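Local coordinates for protein putative NADH dehydrogenase/NAD(P)H nitroreductase (Bacteroides thetaiotaomicron VPI-5482, PDB 3KWK) that binds flavin mononucleotide and is probably an FMN-dependent oxidoreductase of the nitroreductase family, its physiological substrate not established, at residues D14-R19 and I108-E113; S21-L26 and G118-A123; I85-D90 and C148-G153. All coordinates share one frame; numbering follows the deposited sequence. Where two conformers were deposited one is given.

Interaction 1 (D14-R19 and I108-E113); sequences DNIFER and ILLAAE. With FMN (flavin mononucleotide), chain B.
Leu110 pushes its CD2 methyl into the angle between Ile16 and Arg19, and this is the close-packed heart of the meeting between helix 14-18 and helix 108-113, whose axes cross at 100° and come within 9.3 Å. Leu110 CD2 lies 3.7 Å from Ile16 CA and also touches Ile16 CG1, while the methylenes of Arg19 run across it at about a right angle. Further along the same arginine, CD rests 3.9 Å from Leu109 CB. Leu110 of the second subunit packs on its namesake here, so this apolar patch belongs to the dimer interface as well. Asn15 sets its amide beside the Leu110 carbonyl, to which ND2 gives only a weak hydrogen bond, OD1 being just as near; ND2 also lies against Glu113 CG.

The other side, where Glu18 and Glu113 meet, is polar, partly exposed and holds water. Glu113 has CG anti to its backbone N (chi1 -179°) and then bends at chi2, which turns its carboxylate back over the helix end at Arg19. In one modelled conformer of Glu18, a water lies 2.9 Å from Glu18 OE2 and is also close to Glu113 OE2. Lys20 forms salt bridges with both acids and so probably offsets their mutual repulsion.

Arg19 leaves the helix and presents the edge of its guanidinium to the FMN phosphate: NH1 bonds O1P at 2.8 Å and NH2 bonds O3P at 2.9 Å, both fairly straight. Lys164 also hydrogen-bonds the FMN, and Arg19 NH2 reaches the Ser44 carbonyl of the second subunit. A greasy stem held by leucines and a two-pronged charged end are together consistent with a site suited to the negatively charged phosphate.

Interaction 2 (S21-L26 and G118-A123); sequences SVRTYL and GAVWTA. With FMN (flavin mononucleotide), chain B.
With CG1 of Val120 wedged between its own backbone N and carbonyl carbon (chi1 56°), the two methyls part company: CG1 meets the Val22 carbonyl and Tyr25 OH, while CG2 faces FMN N1 at 3.6 Å and touches Ser21 OG. Trp121 swings its ring the other way, CG anti to the backbone N (chi1 177°), and sets one indole face against the dimethylbenzene end of the flavin, NE1 standing 3.4 Å from FMN C7.

One straight backbone bond joins 21-26 to 118-123, from Val22 N to Ala119 O (2.9 Å, 172°). Beside it Val22 CB packs at 3.7 Å on Gly118 CA, where a side chain would run into Val22 CG1.

The cofactor is gripped from both segments. Ser21 holds the phosphate twice, through N to O2P and through OG to O1P at 2.6 Å; a water links OG to Trp121 N. The extended Arg23 brings its guanidinium edge-on to the pyrimidine, NE to O2 at 2.8 Å and NH2 to N1, the latter longer. Ala123 N closes on O4 from the strand. Were Trp121 an alanine, the flavin's methyl-bearing ring would probably lose the flat surface that covers it, and a packing contact with Leu99 of the second subunit would go too.

Because Arg23 sets its positive charge beside N1 and O2, it would be expected to stabilise negative charge there, an arrangement consistent with favouring the reduced, anionic flavin.

Interaction 3 (I85-D90 and C148-G153); sequences IIVCGD and CVIPFG
The Phe152 ring has the backbone of the pairing at its edge, with Ile85 N and Ile150 O lying in its plane, and its CE1 is 3.8 Å from Ile85 CG1, the two side chains crossing at a slant. Its CG sits between its own backbone N and carbonyl carbon (chi1 64°), a setting that carries the ring over toward strand 85-90. Ile35 and Met38 of helix 32-43 pack on it as well.

Next to this ring the two strands run antiparallel. Ile85 and Ile150 form a hydrogen-bonded pair, exchanging N-H and C=O in both directions: Ile85 N to Ile150 O at 2.9 Å, and Ile150 N to Ile85 O at 2.8 Å. Ile86 and Val149 follow as a non-hydrogen-bonded pair, CA atoms 4.5 Å apart. Val87 and Cys148 make the next hydrogen-bonded pair, in which Val87 N bonds Cys148 O at 2.9 Å, whereas the return bond from Cys148 N is weak.

On the face carrying Ile85, Val87, Cys148 and Ile150, the contacts are apolar. Val87 CG2 touches Ile150 CD1 at 3.8 Å, and Val87 CB meets Cys148 SG at 4.0 Å. Helix 97-114 covers this face with Cys101, Ala105, Ile108 and Leu109. On the reverse, Ile86 CD1 and Val149 CG2 stand 4.3 Å apart.

These are the two central strands of an antiparallel sheet with four strands from this chain and helices packed against it, the alpha+beta core of the nitroreductase fold, whose outermost strand within the chain on one side, 118-123, borders the flavin.

Interaction 3 is the core of the set: wholly buried, without bound ligand or second subunit, and built from backbone hydrogen bonds and apolar side chains. Interaction 2 is buried too, but at the sheet's edge, where strand 118-123 pairs with strand 144-153 and Thr122 OG1 bonds the Val149 carbonyl; several of its polar groups, those of Ser21 and Arg23 among them, turn to the FMN. Interaction 1 is only partly buried and lies by the dimer interface, mixing leucine packing with charges. Helix 97-114 ties all three together: Leu109 CD2 reaches Ala119 CB and Ile150 CG2, and Ile108 CD1 meets Val87 CG2. Interactions 1 and 2 share one FMN, both holding its phosphate, while interaction 2 alone reads the isoalloxazine.

Interaction 1 (D14-R19 and I108-E113)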
loop_
_atom_site.group_PDB
_atom_site.type_symbol
_atom_site.label_atom_id
_atom_site.label_comp_id
_atom_site.label_asym_id
_atom_site.label_seq_id
_atom_site.Cartn_x
_atom_site.Cartn_y
_atom_site.Cartn_z
ATOM N N ASP A 14 -2.003 -15.508 -3.344
ATOM C CA ASP A 14 -2.485 -16.202 -2.143
ATOM C C ASP A 14 -2.171 -15.417 -0.898
ATOM O O ASP A 14 -2.996 -15.300 0.015
ATOM C CB ASP A 14 -1.874 -17.590 -2.047
ATOM C CG ASP A 14 -2.446 -18.578 -3.098
ATOM O OD1 ASP A 14 -3.492 -18.295 -3.708
ATOM O OD2 ASP A 14 -1.784 -19.602 -3.313
ATOM N N ASN A 15 -0.964 -14.871 -0.832
ATOM C CA ASN A 15 -0.522 -14.109 0.366
ATOM C C ASN A 15 -1.342 -12.818 0.518
ATOM O O ASN A 15 -1.736 -12.432 1.604
ATOM C CB ASN A 15 0.982 -13.843 0.253
ATOM C CG ASN A 15 1.528 -12.917 1.343
ATOM O OD1 ASN A 15 1.849 -11.781 1.056
ATOM N ND2 ASN A 15 1.610 -13.423 2.543
ATOM N N ILE A 16 -1.588 -12.132 -0.599
ATOM C CA ILE A 16 -2.428 -10.956 -0.580
ATOM C C ILE A 16 -3.845 -11.297 -0.050
ATOM O O ILE A 16 -4.444 -10.546 0.739
ATOM C CB ILE A 16 -2.519 -10.325 -1.992
ATOM C CG1 ILE A 16 -1.209 -9.599 -2.337
ATOM C CG2 ILE A 16 -3.734 -9.365 -2.111
ATOM C CD1 ILE A 16 -0.983 -9.285 -3.856
ATOM N N PHE A 17 -4.378 -12.428 -0.501
ATOM C CA PHE A 17 -5.724 -12.849 -0.077
ATOM C C PHE A 17 -5.775 -13.354 1.374
ATOM O O PHE A 17 -6.808 -13.215 2.033
ATOM C CB PHE A 17 -6.282 -13.922 -1.013
ATOM C CG PHE A 17 -6.397 -13.496 -2.470
ATOM C CD1 PHE A 17 -6.615 -12.189 -2.849
ATOM C CD2 PHE A 17 -6.267 -14.447 -3.466
ATOM C CE1 PHE A 17 -6.706 -11.853 -4.227
ATOM C CE2 PHE A 17 -6.372 -14.117 -4.807
ATOM C CZ PHE A 17 -6.572 -12.790 -5.175
ATOM N N GLU A 18 -4.653 -13.857 1.873
ATOM C CA GLU A 18 -4.572 -14.480 3.190
ATOM C C GLU A 18 -4.314 -13.470 4.301
ATOM O O GLU A 18 -4.673 -13.688 5.467
ATOM C CB GLU A 18 -3.453 -15.514 3.201
ATOM C CG GLU A 18 -3.222 -16.221 4.522
ATOM C CD GLU A 18 -4.450 -16.951 5.067
ATOM O OE1 GLU A 18 -5.272 -17.462 4.263
ATOM O OE2 GLU A 18 -4.551 -17.014 6.318
ATOM N N ARG A 19 -3.694 -12.350 3.952
ATOM C CA ARG A 19 -3.327 -11.374 4.950
ATOM C C ARG A 19 -4.559 -10.917 5.757
ATOM O O ARG A 19 -5.645 -10.687 5.201
ATOM C CB ARG A 19 -2.666 -10.148 4.295
ATOM C CG ARG A 19 -2.228 -9.041 5.215
ATOM C CD ARG A 19 -2.391 -7.613 4.666
ATOM N NE ARG A 19 -3.793 -7.381 4.289
ATOM C CZ ARG A 19 -4.787 -7.136 5.152
ATOM N NH1 ARG A 19 -4.546 -6.926 6.449
ATOM N NH2 ARG A 19 -6.029 -7.053 4.692
ATOM N N ILE A 108 4.988 -4.362 4.315
ATOM C CA ILE A 108 5.379 -4.915 5.617
ATOM C C ILE A 108 4.338 -5.906 6.092
ATOM O O ILE A 108 4.667 -7.013 6.598
ATOM C CB ILE A 108 5.596 -3.795 6.671
ATOM C CG1 ILE A 108 6.872 -2.990 6.275
ATOM C CG2 ILE A 108 5.670 -4.383 8.129
ATOM C CD1 ILE A 108 7.131 -1.712 7.023
ATOM N N LEU A 109 3.064 -5.529 5.972
ATOM C CA LEU A 109 1.985 -6.464 6.399
ATOM C C LEU A 109 1.983 -7.757 5.586
ATOM O O LEU A 109 1.853 -8.852 6.146
ATOM C CB LEU A 109 0.627 -5.782 6.256
ATOM C CG LEU A 109 0.357 -4.523 7.103
ATOM C CD1 LEU A 109 -1.077 -3.925 6.774
ATOM C CD2 LEU A 109 0.514 -4.800 8.610
ATOM N N LEU A 110 2.230 -7.641 4.289
ATOM C CA LEU A 110 2.275 -8.794 3.399
ATOM C C LEU A 110 3.479 -9.674 3.741
ATOM O O LEU A 110 3.377 -10.915 3.841
ATOM C CB LEU A 110 2.249 -8.365 1.942
ATOM C CG LEU A 110 0.961 -7.790 1.431
ATOM C CD1 LEU A 110 1.170 -7.257 -0.010
ATOM C CD2 LEU A 110 -0.099 -8.834 1.435
ATOM N N ALA A 111 4.628 -9.044 3.987
ATOM C CA ALA A 111 5.829 -9.747 4.374
ATOM C C ALA A 111 5.618 -10.542 5.661
ATOM O O ALA A 111 5.965 -11.731 5.743
ATOM C CB ALA A 111 7.025 -8.714 4.526
ATOM N N ALA A 112 5.035 -9.890 6.667
ATOM C CA ALA A 112 4.708 -10.542 7.933
ATOM C C ALA A 112 3.860 -11.807 7.703
ATOM O O ALA A 112 4.211 -12.889 8.169
ATOM C CB ALA A 112 4.017 -9.543 8.889
ATOM N N GLU A 113 2.781 -11.653 6.952
ATOM C CA GLU A 113 1.900 -12.767 6.670
ATOM C C GLU A 113 2.650 -13.936 6.017
ATOM O O GLU A 113 2.437 -15.117 6.358
ATOM C CB GLU A 113 0.759 -12.327 5.791
ATOM C CG GLU A 113 -0.270 -13.427 5.445
ATOM C CD GLU A 113 -1.118 -13.859 6.628
ATOM O OE1 GLU A 113 -1.620 -12.984 7.315
ATOM O OE2 GLU A 113 -1.257 -15.059 6.822
HETATM N N1 FMN B . -6.547 -1.553 13.473
HETATM C C2 FMN B . -6.386 -1.299 14.804
HETATM O O2 FMN B . -6.493 -2.236 15.615
HETATM N N3 FMN B . -6.122 -0.013 15.249
HETATM C C4 FMN B . -6.015 1.061 14.392
HETATM O O4 FMN B . -5.760 2.220 14.845
HETATM C C4A FMN B . -6.184 0.796 13.031
HETATM N N5 FMN B . -6.116 1.829 12.105
HETATM C C5A FMN B . -6.088 1.552 10.765
HETATM C C6 FMN B . -5.854 2.598 9.862
HETATM C C7 FMN B . -5.775 2.307 8.508
HETATM C C7M FMN B . -5.510 3.410 7.469
HETATM C C8 FMN B . -5.929 1.019 8.035
HETATM C C8M FMN B . -5.826 0.771 6.551
HETATM C C9 FMN B . -6.178 -0.008 8.929
HETATM C C9A FMN B . -6.257 0.249 10.306
HETATM N N10 FMN B . -6.535 -0.761 11.231
HETATM C C10 FMN B . -6.433 -0.501 12.567
HETATM C "C1'" FMN B . -6.755 -2.151 10.760
HETATM C "C2'" FMN B . -8.166 -2.319 10.204
HETATM O "O2'" FMN B . -9.138 -2.309 11.254
HETATM C "C3'" FMN B . -8.280 -3.584 9.329
HETATM O "O3'" FMN B . -7.448 -3.466 8.175
HETATM C "C4'" FMN B . -9.735 -3.840 8.843
HETATM O "O4'" FMN B . -10.554 -4.167 9.975
HETATM C "C5'" FMN B . -9.828 -4.940 7.783
HETATM O "O5'" FMN B . -9.335 -6.124 8.403
HETATM P P FMN B . -8.072 -6.942 7.774
HETATM O O1P FMN B . -6.827 -6.041 7.868
HETATM O O2P FMN B . -8.028 -8.145 8.742
HETATM O O3P FMN B . -8.370 -7.329 6.339
HETATM O O HOH W 1 -1.945 -17.757 7.262
#

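Interaction 2 (S21-L26 and G118-A123)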
loop_
_atom_site.group_PDB
_atom_site.type_symbol
_atom_site.label_atom_id
_atom_site.label_comp_id
_atom_site.label_asym_id
_atom_site.label_seq_id
_atom_site.Cartn_x
_atom_site.Cartn_y
_atom_site.Cartn_z
ATOM N N SER A 21 -5.527 -8.619 9.732
ATOM C CA SER A 21 -5.042 -7.881 10.894
ATOM C C SER A 21 -4.997 -8.850 12.083
ATOM O O SER A 21 -6.007 -9.512 12.413
ATOM C CB SER A 21 -5.939 -6.710 11.212
ATOM O OG SER A 21 -5.783 -5.642 10.245
ATOM N N VAL A 22 -3.835 -8.982 12.721
ATOM C CA VAL A 22 -3.712 -9.841 13.908
ATOM C C VAL A 22 -3.336 -8.919 15.094
ATOM O O VAL A 22 -2.356 -8.141 15.004
ATOM C CB VAL A 22 -2.615 -10.882 13.696
ATOM C CG1 VAL A 22 -2.305 -11.656 14.965
ATOM C CG2 VAL A 22 -2.948 -11.849 12.482
ATOM N N ARG A 23 -4.122 -9.014 16.167
ATOM C CA ARG A 23 -4.038 -8.141 17.312
ATOM C C ARG A 23 -3.744 -8.813 18.644
ATOM O O ARG A 23 -3.787 -8.175 19.716
ATOM C CB ARG A 23 -5.363 -7.379 17.460
ATOM C CG ARG A 23 -5.762 -6.614 16.200
ATOM C CD ARG A 23 -6.988 -5.749 16.427
ATOM N NE ARG A 23 -7.235 -4.867 15.289
ATOM C CZ ARG A 23 -7.887 -5.217 14.180
ATOM N NH1 ARG A 23 -8.410 -6.424 13.979
ATOM N NH2 ARG A 23 -8.011 -4.342 13.219
ATOM N N THR A 24 -3.417 -10.095 18.585
ATOM C CA THR A 24 -2.946 -10.844 19.752
ATOM C C THR A 24 -1.815 -11.757 19.315
ATOM O O THR A 24 -1.823 -12.305 18.210
ATOM C CB THR A 24 -4.044 -11.666 20.410
ATOM O OG1 THR A 24 -4.587 -12.575 19.454
ATOM C CG2 THR A 24 -5.176 -10.782 21.048
ATOM N N TYR A 25 -0.807 -11.886 20.175
ATOM C CA TYR A 25 0.453 -12.542 19.863
ATOM C C TYR A 25 0.880 -13.492 20.961
ATOM O O TYR A 25 0.662 -13.252 22.155
ATOM C CB TYR A 25 1.587 -11.531 19.599
ATOM C CG TYR A 25 1.110 -10.362 18.795
ATOM C CD1 TYR A 25 0.836 -10.483 17.433
ATOM C CD2 TYR A 25 0.890 -9.116 19.413
ATOM C CE1 TYR A 25 0.341 -9.411 16.698
ATOM C CE2 TYR A 25 0.373 -8.080 18.703
ATOM C CZ TYR A 25 0.078 -8.203 17.360
ATOM O OH TYR A 25 -0.457 -7.099 16.685
ATOM N N LEU A 26 1.539 -14.571 20.552
ATOM C CA LEU A 26 2.172 -15.437 21.512
ATOM C C LEU A 26 3.324 -14.697 22.171
ATOM O O LEU A 26 3.904 -13.766 21.594
ATOM C CB LEU A 26 2.740 -16.658 20.811
ATOM C CG LEU A 26 1.756 -17.582 20.107
ATOM C CD1 LEU A 26 2.504 -18.721 19.348
ATOM C CD2 LEU A 26 0.837 -18.193 21.137
ATOM N N GLY A 118 1.956 -12.342 12.356
ATOM C CA GLY A 118 0.749 -11.529 12.327
ATOM C C GLY A 118 1.150 -10.090 12.603
ATOM O O GLY A 118 2.052 -9.829 13.380
ATOM N N ALA A 119 0.429 -9.169 11.994
ATOM C CA ALA A 119 0.668 -7.757 12.229
ATOM C C ALA A 119 -0.634 -6.993 12.056
ATOM O O ALA A 119 -1.596 -7.539 11.495
ATOM C CB ALA A 119 1.725 -7.273 11.247
ATOM N N VAL A 120 -0.651 -5.735 12.510
ATOM C CA VAL A 120 -1.818 -4.866 12.281
ATOM C C VAL A 120 -1.331 -3.412 12.119
ATOM O O VAL A 120 -0.480 -2.941 12.887
ATOM C CB VAL A 120 -2.827 -4.984 13.463
ATOM C CG1 VAL A 120 -2.183 -4.676 14.863
ATOM C CG2 VAL A 120 -4.089 -4.117 13.232
ATOM N N TRP A 121 -1.916 -2.746 11.134
ATOM C CA TRP A 121 -1.731 -1.307 10.951
ATOM C C TRP A 121 -2.551 -0.587 11.990
ATOM O O TRP A 121 -3.771 -0.722 12.013
ATOM C CB TRP A 121 -2.215 -0.977 9.539
ATOM C CG TRP A 121 -2.208 0.478 9.088
ATOM C CD1 TRP A 121 -2.490 1.593 9.808
ATOM C CD2 TRP A 121 -1.990 0.893 7.750
ATOM N NE1 TRP A 121 -2.393 2.712 8.986
ATOM C CE2 TRP A 121 -2.072 2.307 7.726
ATOM C CE3 TRP A 121 -1.687 0.197 6.577
ATOM C CZ2 TRP A 121 -1.959 3.040 6.555
ATOM C CZ3 TRP A 121 -1.558 0.922 5.405
ATOM C CH2 TRP A 121 -1.659 2.333 5.420
ATOM N N THR A 122 -1.908 0.157 12.873
ATOM C CA THR A 122 -2.614 1.052 13.788
ATOM C C THR A 122 -2.276 2.502 13.430
ATOM O O THR A 122 -1.105 2.859 13.324
ATOM C CB THR A 122 -2.381 0.707 15.277
ATOM O OG1 THR A 122 -1.116 1.207 15.736
ATOM C CG2 THR A 122 -2.450 -0.850 15.543
ATOM N N ALA A 123 -3.317 3.312 13.226
ATOM C CA ALA A 123 -3.092 4.671 12.728
ATOM C C ALA A 123 -2.397 5.523 13.744
ATOM O O ALA A 123 -2.775 5.536 14.910
ATOM C CB ALA A 123 -4.451 5.346 12.371
HETATM N N1 FMN B . -6.547 -1.553 13.473
HETATM C C2 FMN B . -6.386 -1.299 14.804
HETATM O O2 FMN B . -6.493 -2.236 15.615
HETATM N N3 FMN B . -6.122 -0.013 15.249
HETATM C C4 FMN B . -6.015 1.061 14.392
HETATM O O4 FMN B . -5.760 2.220 14.845
HETATM C C4A FMN B . -6.184 0.796 13.031
HETATM N N5 FMN B . -6.116 1.829 12.105
HETATM C C5A FMN B . -6.088 1.552 10.765
HETATM C C6 FMN B . -5.854 2.598 9.862
HETATM C C7 FMN B . -5.775 2.307 8.508
HETATM C C7M FMN B . -5.510 3.410 7.469
HETATM C C8 FMN B . -5.929 1.019 8.035
HETATM C C8M FMN B . -5.826 0.771 6.551
HETATM C C9 FMN B . -6.178 -0.008 8.929
HETATM C C9A FMN B . -6.257 0.249 10.306
HETATM N N10 FMN B . -6.535 -0.761 11.231
HETATM C C10 FMN B . -6.433 -0.501 12.567
HETATM C "C1'" FMN B . -6.755 -2.151 10.760
HETATM C "C2'" FMN B . -8.166 -2.319 10.204
HETATM O "O2'" FMN B . -9.138 -2.309 11.254
HETATM C "C3'" FMN B . -8.280 -3.584 9.329
HETATM O "O3'" FMN B . -7.448 -3.466 8.175
HETATM C "C4'" FMN B . -9.735 -3.840 8.843
HETATM O "O4'" FMN B . -10.554 -4.167 9.975
HETATM C "C5'" FMN B . -9.828 -4.940 7.783
HETATM O "O5'" FMN B . -9.335 -6.124 8.403
HETATM P P FMN B . -8.072 -6.942 7.774
HETATM O O1P FMN B . -6.827 -6.041 7.868
HETATM O O2P FMN B . -8.028 -8.145 8.742
HETATM O O3P FMN B . -8.370 -7.329 6.339
HETATM O O HOH W 2 -3.487 -4.465 9.347
#

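Interaction 3 (I85-D90 and C148-G153)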
loop_
_atom_site.group_PDB
_atom_site.type_symbol
_atom_site.label_atom_id
_atom_site.label_comp_id
_atom_site.label_asym_id
_atom_site.label_seq_id
_atom_site.Cartn_x
_atom_site.Cartn_y
_atom_site.Cartn_z
ATOM N N ILE A 85 7.036 -1.989 14.275
ATOM C CA ILE A 85 7.694 -1.109 13.307
ATOM C C ILE A 85 6.831 0.125 13.153
ATOM O O ILE A 85 5.621 0.008 12.878
ATOM C CB ILE A 85 7.877 -1.787 11.939
ATOM C CG1 ILE A 85 8.857 -2.966 12.093
ATOM C CG2 ILE A 85 8.417 -0.777 10.881
ATOM C CD1 ILE A 85 8.954 -3.854 10.855
ATOM N N ILE A 86 7.446 1.292 13.347
ATOM C CA ILE A 86 6.784 2.564 13.152
ATOM C C ILE A 86 7.152 3.075 11.773
ATOM O O ILE A 86 8.328 3.319 11.502
ATOM C CB ILE A 86 7.131 3.569 14.241
ATOM C CG1 ILE A 86 6.904 2.937 15.621
ATOM C CG2 ILE A 86 6.288 4.858 14.050
ATOM C CD1 ILE A 86 6.931 3.957 16.741
ATOM N N VAL A 87 6.174 3.164 10.884
ATOM C CA VAL A 87 6.405 3.635 9.513
ATOM C C VAL A 87 6.219 5.134 9.479
ATOM O O VAL A 87 5.113 5.636 9.793
ATOM C CB VAL A 87 5.472 2.962 8.464
ATOM C CG1 VAL A 87 5.757 3.512 7.062
ATOM C CG2 VAL A 87 5.552 1.383 8.557
ATOM N N CYS A 88 7.265 5.864 9.123
ATOM C CA CYS A 88 7.248 7.314 9.104
ATOM C C CYS A 88 7.638 7.806 7.740
ATOM O O CYS A 88 8.267 7.098 6.976
ATOM C CB CYS A 88 8.257 7.908 10.092
ATOM S SG CYS A 88 8.115 7.288 11.771
ATOM N N GLY A 89 7.325 9.068 7.478
ATOM C CA GLY A 89 7.687 9.717 6.215
ATOM C C GLY A 89 8.410 11.027 6.430
ATOM O O GLY A 89 8.031 11.797 7.312
ATOM N N ASP A 90 9.446 11.293 5.635
ATOM C CA ASP A 90 10.114 12.594 5.713
ATOM C C ASP A 90 9.352 13.615 4.882
ATOM O O ASP A 90 9.508 13.683 3.653
ATOM C CB ASP A 90 11.567 12.458 5.272
ATOM C CG ASP A 90 12.355 13.745 5.471
ATOM O OD1 ASP A 90 11.725 14.775 5.780
ATOM O OD2 ASP A 90 13.607 13.675 5.399
ATOM N N CYS A 148 1.977 5.123 10.827
ATOM C CA CYS A 148 1.315 4.050 11.540
ATOM C C CYS A 148 2.333 3.317 12.402
ATOM O O CYS A 148 3.563 3.332 12.122
ATOM C CB CYS A 148 0.572 3.117 10.556
ATOM S SG CYS A 148 1.666 2.295 9.378
ATOM N N VAL A 149 1.779 2.660 13.416
ATOM C CA VAL A 149 2.506 1.806 14.311
ATOM C C VAL A 149 2.043 0.389 14.012
ATOM O O VAL A 149 0.839 0.083 14.076
ATOM C CB VAL A 149 2.236 2.156 15.795
ATOM C CG1 VAL A 149 2.985 1.179 16.684
ATOM C CG2 VAL A 149 2.673 3.620 16.134
ATOM N N ILE A 150 2.977 -0.477 13.654
ATOM C CA ILE A 150 2.645 -1.865 13.321
ATOM C C ILE A 150 3.221 -2.838 14.361
ATOM O O ILE A 150 4.390 -3.262 14.248
ATOM C CB ILE A 150 3.188 -2.232 11.902
ATOM C CG1 ILE A 150 2.723 -1.245 10.837
ATOM C CG2 ILE A 150 2.794 -3.688 11.487
ATOM C CD1 ILE A 150 3.301 -1.519 9.452
ATOM N N PRO A 151 2.433 -3.159 15.389
ATOM C CA PRO A 151 2.825 -4.293 16.243
ATOM C C PRO A 151 2.834 -5.591 15.421
ATOM O O PRO A 151 2.079 -5.731 14.442
ATOM C CB PRO A 151 1.734 -4.347 17.301
ATOM C CG PRO A 151 0.884 -3.121 17.071
ATOM C CD PRO A 151 1.056 -2.739 15.646
ATOM N N PHE A 152 3.698 -6.517 15.795
ATOM C CA PHE A 152 3.692 -7.802 15.154
ATOM C C PHE A 152 4.229 -8.870 16.080
ATOM O O PHE A 152 4.834 -8.562 17.124
ATOM C CB PHE A 152 4.499 -7.749 13.849
ATOM C CG PHE A 152 5.979 -7.448 14.052
ATOM C CD1 PHE A 152 6.436 -6.141 14.157
ATOM C CD2 PHE A 152 6.906 -8.479 14.068
ATOM C CE1 PHE A 152 7.772 -5.899 14.333
ATOM C CE2 PHE A 152 8.241 -8.237 14.234
ATOM C CZ PHE A 152 8.677 -6.932 14.368
ATOM N N GLY A 153 3.962 -10.116 15.694
ATOM C CA GLY A 153 4.367 -11.275 16.461
ATOM C C GLY A 153 3.837 -12.546 15.829
ATOM O O GLY A 153 3.130 -12.501 14.795
#